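STING-associated CdnE c-di-GMP synthase (Flavobacteriaceae, PDB 6WT8) probably joins two GTP molecules into the cyclic dinucleotide c-di-GMP, the signal sensed by a partner STING protein in bacterial CBASS defence. Local coordinates at residues A[65-70]-A[103-108]; A[181-186]-A[194-199]. One frame throughout, in Å; residues are numbered along the deposited sequence.

From the N terminus, contact 1 comes first: helix 60-81 leads into strand 85-90, and the chain returns at 103-108 to lie against the helix, closing a loop of 32 residues. Contact 2 opens well after that and is tighter, a beta hairpin in which 194-199 turns back on 181-186 across seven residues. The two are therefore in series, neither nested nor crossed. They meet in space, because strand 106-112 runs parallel to strand 192-204 in one mixed sheet: Leu-107 O probably hydrogen-bonds with Val-198 N, and Leu-107 N with Asp-196 O. Contact 1 ties this sheet to helix 60-81; contact 2 joins the neighbouring strand 184-189 to it.

Contact 1: residues A[65-70]-A[103-108]; sequences NSKVAA and NDVDLV
The helical segment 65-70 runs past the incoming end of strand 106-112, approaching it at Ser-66 and Asp-104, whose CA atoms are 5.4 Å apart, and again at Ala-70 and Leu-107, 6.1 Å apart. Ser-66 does the polar work. Its hydroxyl swings away from its own backbone N (chi1 -175°) and reaches into the loop, where it plays both roles: OG accepts the backbone N-H of Val-105 at 3.0 Å, on a path bent to 143°, and gives its proton to Asp-104 OD1 at 2.7 Å. That carboxylate oxygen receives it on the anti lone pair, the one facing away from OD2. Arg-193 also forms a salt bridge with OD1, so serine and arginine together restrain the rotation of the carboxylate. Asp-104 and Asp-106 form an Asp-x-Asp pair entering a central strand, the pattern that carries the metal-binding acids in nucleotidyltransferases of the DNA polymerase beta type, to which the CD-NTases belong. By that analogy the two aspartates probably belong to the active site, with Ser-66 a second-shell residue that positions the first. Asp-106 points away from the helix, and its OD2 is hydrogen-bonded by Gln-90 NE2. Between the two acids, Val-105 turns to the helix and spreads its methyl groups over it: CG2 sits 3.7 Å from Ala-70 CB and also touches the Ser-66 hydroxyl, while CG1 meets CG of Lys-67 at 4.0 Å, the two side chains crossing at about a right angle. Beyond CG the lysine chain is extended and leads off from the strand. Leu-107, two residues beyond Val-105, lays CD1 3.5 Å from the backbone O of Ala-70 and continues onto Val-73 and Leu-77 of the same helix.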
loop_
_atom_site.group_PDB
_atom_site.type_symbol
_atom_site.label_atom_id
_atom_site.label_comp_id
_atom_site.label_asym_id
_atom_site.label_seq_id
_atom_site.Cartn_x
_atom_site.Cartn_y
_atom_site.Cartn_z
ATOM N N ASN A 65 5.705 5.199 15.894
ATOM C CA ASN A 65 7.155 5.128 16.067
ATOM C C ASN A 65 7.861 5.067 14.719
ATOM O O ASN A 65 8.906 5.699 14.534
ATOM C CB ASN A 65 7.547 3.924 16.921
ATOM C CG ASN A 65 7.350 4.198 18.386
ATOM O OD1 ASN A 65 7.319 5.356 18.805
ATOM N ND2 ASN A 65 7.230 3.150 19.165
ATOM N N SER A 66 7.300 4.327 13.754
ATOM C CA SER A 66 7.900 4.243 12.423
ATOM C C SER A 66 7.968 5.612 11.775
ATOM O O SER A 66 9.008 5.999 11.221
ATOM C CB SER A 66 7.088 3.285 11.553
ATOM O OG SER A 66 7.757 3.130 10.290
ATOM N N LYS A 67 6.896 6.372 11.859
ATOM C CA LYS A 67 6.860 7.662 11.189
ATOM C C LYS A 67 7.767 8.669 11.880
ATOM O O LYS A 67 8.413 9.505 11.214
ATOM C CB LYS A 67 5.408 8.187 11.146
ATOM C CG LYS A 67 4.451 7.357 10.242
ATOM C CD LYS A 67 3.007 7.850 10.386
ATOM C CE LYS A 67 2.081 6.942 9.588
ATOM N NZ LYS A 67 0.659 7.446 9.861
ATOM N N VAL A 68 7.836 8.617 13.218
ATOM C CA VAL A 68 8.750 9.496 13.956
ATOM C C VAL A 68 10.191 9.177 13.607
ATOM O O VAL A 68 11.003 10.092 13.349
ATOM C CB VAL A 68 8.528 9.355 15.468
ATOM C CG1 VAL A 68 9.669 10.096 16.261
ATOM C CG2 VAL A 68 7.183 9.915 15.860
ATOM N N ALA A 69 10.534 7.878 13.555
ATOM C CA ALA A 69 11.895 7.498 13.184
ATOM C C ALA A 69 12.244 8.023 11.794
ATOM O O ALA A 69 13.329 8.564 11.570
ATOM C CB ALA A 69 12.090 5.976 13.238
ATOM N N ALA A 70 11.335 7.865 10.840
ATOM C CA ALA A 70 11.608 8.367 9.484
ATOM C C ALA A 70 11.706 9.895 9.470
ATOM O O ALA A 70 12.555 10.456 8.748
ATOM C CB ALA A 70 10.507 7.903 8.521
ATOM N N ASN A 103 6.625 -3.747 10.311
ATOM C CA ASN A 103 6.619 -3.012 9.053
ATOM C C ASN A 103 6.827 -1.520 9.314
ATOM O O ASN A 103 6.343 -0.958 10.298
ATOM C CB ASN A 103 5.292 -3.206 8.338
ATOM C CG ASN A 103 5.017 -4.616 7.901
ATOM O OD1 ASN A 103 3.863 -5.029 7.924
ATOM N ND2 ASN A 103 6.042 -5.349 7.449
ATOM N N ASP A 104 7.546 -0.860 8.400
ATOM C CA ASP A 104 7.876 0.537 8.517
ATOM C C ASP A 104 7.546 1.298 7.248
ATOM O O ASP A 104 7.544 0.730 6.145
ATOM C CB ASP A 104 9.376 0.678 8.775
ATOM C CG ASP A 104 9.730 0.338 10.170
ATOM O OD1 ASP A 104 9.479 1.167 11.069
ATOM O OD2 ASP A 104 10.267 -0.771 10.381
ATOM N N VAL A 105 7.246 2.591 7.429
ATOM C CA VAL A 105 7.253 3.514 6.273
ATOM C C VAL A 105 8.654 3.518 5.669
ATOM O O VAL A 105 9.663 3.422 6.388
ATOM C CB VAL A 105 6.830 4.961 6.601
ATOM C CG1 VAL A 105 5.379 5.043 7.140
ATOM C CG2 VAL A 105 7.773 5.625 7.628
ATOM N N ASP A 106 8.732 3.663 4.341
ATOM C CA ASP A 106 10.021 4.001 3.722
ATOM C C ASP A 106 10.104 5.513 3.545
ATOM O O ASP A 106 9.100 6.174 3.197
ATOM C CB ASP A 106 10.165 3.442 2.292
ATOM C CG ASP A 106 10.171 1.962 2.181
ATOM O OD1 ASP A 106 10.527 1.256 3.121
ATOM O OD2 ASP A 106 9.855 1.478 1.059
ATOM N N LEU A 107 11.302 6.067 3.740
ATOM C CA LEU A 107 11.526 7.467 3.401
ATOM C C LEU A 107 11.978 7.563 1.943
ATOM O O LEU A 107 12.879 6.822 1.515
ATOM C CB LEU A 107 12.608 8.044 4.325
ATOM C CG LEU A 107 12.966 9.536 4.062
ATOM C CD1 LEU A 107 13.477 10.139 5.343
ATOM C CD2 LEU A 107 14.072 9.668 2.980
ATOM N N VAL A 108 11.344 8.446 1.162
ATOM C CA VAL A 108 11.706 8.630 -0.239
ATOM C C VAL A 108 12.266 10.030 -0.392
ATOM O O VAL A 108 11.600 11.018 -0.028
ATOM C CB VAL A 108 10.483 8.440 -1.160
ATOM C CG1 VAL A 108 10.954 8.389 -2.616
ATOM C CG2 VAL A 108 9.798 7.144 -0.840
#

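Contact 2: residues A[181-186]-A[194-199]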
loop_
_atom_site.group_PDB
_atom_site.type_symbol
_atom_site.label_atom_id
_atom_site.label_comp_id
_atom_site.label_asym_id
_atom_site.label_seq_id
_atom_site.Cartn_x
_atom_site.Cartn_y
_atom_site.Cartn_z
ATOM N N GLU A 181 20.972 -2.288 -3.255
ATOM C CA GLU A 181 20.972 -1.601 -4.546
ATOM C C GLU A 181 20.036 -0.412 -4.516
ATOM O O GLU A 181 20.352 0.643 -5.087
ATOM C CB GLU A 181 20.482 -2.506 -5.672
ATOM C CG GLU A 181 21.145 -3.807 -5.906
ATOM C CD GLU A 181 20.421 -4.502 -7.030
ATOM O OE1 GLU A 181 19.199 -4.764 -6.874
ATOM O OE2 GLU A 181 21.043 -4.700 -8.087
ATOM N N ASN A 182 18.846 -0.597 -3.955
ATOM C CA ASN A 182 17.763 0.354 -4.138
ATOM C C ASN A 182 17.420 1.121 -2.870
ATOM O O ASN A 182 16.522 1.961 -2.901
ATOM C CB ASN A 182 16.511 -0.371 -4.664
ATOM C CG ASN A 182 16.655 -0.822 -6.104
ATOM O OD1 ASN A 182 17.121 -0.084 -6.979
ATOM N ND2 ASN A 182 16.272 -2.065 -6.358
ATOM N N SER A 183 18.113 0.890 -1.758
ATOM C CA SER A 183 17.851 1.729 -0.574
ATOM C C SER A 183 19.066 1.680 0.345
ATOM O O SER A 183 19.933 0.801 0.235
ATOM C CB SER A 183 16.575 1.303 0.207
ATOM O OG SER A 183 16.806 -0.005 0.755
ATOM N N ILE A 184 19.071 2.607 1.299
ATOM C CA ILE A 184 19.967 2.607 2.454
ATOM C C ILE A 184 19.158 2.204 3.685
ATOM O O ILE A 184 18.092 2.765 3.912
ATOM C CB ILE A 184 20.590 3.998 2.653
ATOM C CG1 ILE A 184 21.438 4.409 1.432
ATOM C CG2 ILE A 184 21.509 3.997 3.922
ATOM C CD1 ILE A 184 21.679 5.956 1.419
ATOM N N TYR A 185 19.641 1.264 4.484
ATOM C CA TYR A 185 18.861 0.775 5.619
ATOM C C TYR A 185 19.456 1.347 6.904
ATOM O O TYR A 185 20.629 1.125 7.197
ATOM C CB TYR A 185 18.877 -0.757 5.673
ATOM C CG TYR A 185 17.689 -1.410 6.372
ATOM C CD1 TYR A 185 16.407 -0.873 6.254
ATOM C CD2 TYR A 185 17.844 -2.578 7.097
ATOM C CE1 TYR A 185 15.292 -1.485 6.862
ATOM C CE2 TYR A 185 16.755 -3.200 7.714
ATOM C CZ TYR A 185 15.485 -2.658 7.592
ATOM O OH TYR A 185 14.395 -3.271 8.199
ATOM N N VAL A 186 18.661 2.121 7.646
ATOM C CA VAL A 186 19.135 2.856 8.814
ATOM C C VAL A 186 18.517 2.280 10.069
ATOM O O VAL A 186 17.291 2.171 10.152
ATOM C CB VAL A 186 18.777 4.341 8.708
ATOM C CG1 VAL A 186 19.336 5.088 9.905
ATOM C CG2 VAL A 186 19.309 4.879 7.382
ATOM N N ASP A 194 13.836 0.425 12.085
ATOM C CA ASP A 194 14.733 0.345 10.935
ATOM C C ASP A 194 14.039 0.949 9.726
ATOM O O ASP A 194 12.959 0.501 9.326
ATOM C CB ASP A 194 15.141 -1.096 10.646
ATOM C CG ASP A 194 15.762 -1.771 11.859
ATOM O OD1 ASP A 194 16.536 -1.125 12.580
ATOM O OD2 ASP A 194 15.433 -2.943 12.108
ATOM N N ILE A 195 14.637 1.986 9.144
ATOM C CA ILE A 195 14.004 2.731 8.066
ATOM C C ILE A 195 14.812 2.583 6.783
ATOM O O ILE A 195 16.023 2.824 6.786
ATOM C CB ILE A 195 13.896 4.216 8.432
ATOM C CG1 ILE A 195 13.104 4.403 9.743
ATOM C CG2 ILE A 195 13.302 5.041 7.312
ATOM C CD1 ILE A 195 11.653 3.884 9.711
ATOM N N ASP A 196 14.143 2.221 5.685
ATOM C CA ASP A 196 14.782 2.240 4.370
ATOM C C ASP A 196 14.660 3.620 3.744
ATOM O O ASP A 196 13.595 4.225 3.766
ATOM C CB ASP A 196 14.140 1.222 3.422
ATOM C CG ASP A 196 14.720 -0.169 3.547
ATOM O OD1 ASP A 196 15.940 -0.389 3.272
ATOM O OD2 ASP A 196 13.930 -1.055 3.935
ATOM N N VAL A 197 15.769 4.108 3.171
ATOM C CA VAL A 197 15.857 5.404 2.502
ATOM C C VAL A 197 16.017 5.147 1.012
ATOM O O VAL A 197 17.018 4.558 0.594
ATOM C CB VAL A 197 17.051 6.207 3.053
ATOM C CG1 VAL A 197 17.285 7.445 2.258
ATOM C CG2 VAL A 197 16.820 6.544 4.541
ATOM N N VAL A 198 15.027 5.578 0.237
ATOM C CA VAL A 198 14.957 5.382 -1.210
ATOM C C VAL A 198 15.295 6.704 -1.876
ATOM O O VAL A 198 14.810 7.751 -1.442
ATOM C CB VAL A 198 13.528 4.919 -1.553
ATOM C CG1 VAL A 198 13.360 4.668 -3.020
ATOM C CG2 VAL A 198 13.242 3.634 -0.742
ATOM N N THR A 199 16.120 6.649 -2.931
ATOM C CA THR A 199 16.516 7.815 -3.713
ATOM C C THR A 199 15.940 7.655 -5.114
ATOM O O THR A 199 16.124 6.604 -5.739
ATOM C CB THR A 199 18.027 7.946 -3.745
ATOM O OG1 THR A 199 18.529 7.949 -2.397
ATOM C CG2 THR A 199 18.494 9.183 -4.510
HETATM O O HOH W 1 17.433 4.268 -4.014
HETATM O O HOH W 2 12.258 -1.860 8.487
HETATM O O HOH W 3 14.379 -4.688 10.151
#
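Asp-194 meets Tyr-185 first: its CB lies 3.4 Å from ring atom CZ, and water 2 donates to Asp-194 O while hydrogen-bonding to the tyrosine OH. Of its carboxylate, OD1 forms a salt bridge with Lys-187. Next, Ile-195 pairs with Val-186 through two backbone bonds, Val-186 N to Ile-195 O at 2.9 Å and Ile-195 N to Val-186 O at 2.8 Å, a hydrogen-bonded pair of an antiparallel hairpin. Asp-196 faces Tyr-185 in the non-hydrogen-bonded pair between. Its carboxylate runs along one side of the ring, OD1 3.1 Å from CD1 and OD2 3.3 Å from CE1, the two planes only 22° apart. Ser-183, its OG lodged between backbone N and carbonyl carbon (chi1 66°), donates to Asp-196 OD1 at 2.7 Å, arriving from above the carboxylate plane. Val-197 repeats the two-bond pairing with Ile-184, and its CG2 touches Val-186 CG2 at 4.1 Å on the apolar face, which helices 60-81 and 154-172 cover. Val-198 rests CG2 against Ser-183 CB. At Thr-199 the strands have parted, and water 1 bridges its N to Asn-182 O. An alanine in place of Tyr-185 would probably open a gap beside the Asp-196 carboxylate and Asp-194 CB, and leave Lys-180 without its cation-pi partner. Lys-180 also forms a salt bridge with Asp-196 OD1, so hydroxyl and ammonium grip OD1 while the ring packs beside the carboxylate, which probably limits the rotation of an acid that, as in related nucleotidyltransferases, probably completes the active-site set with Asp-104 and Asp-106.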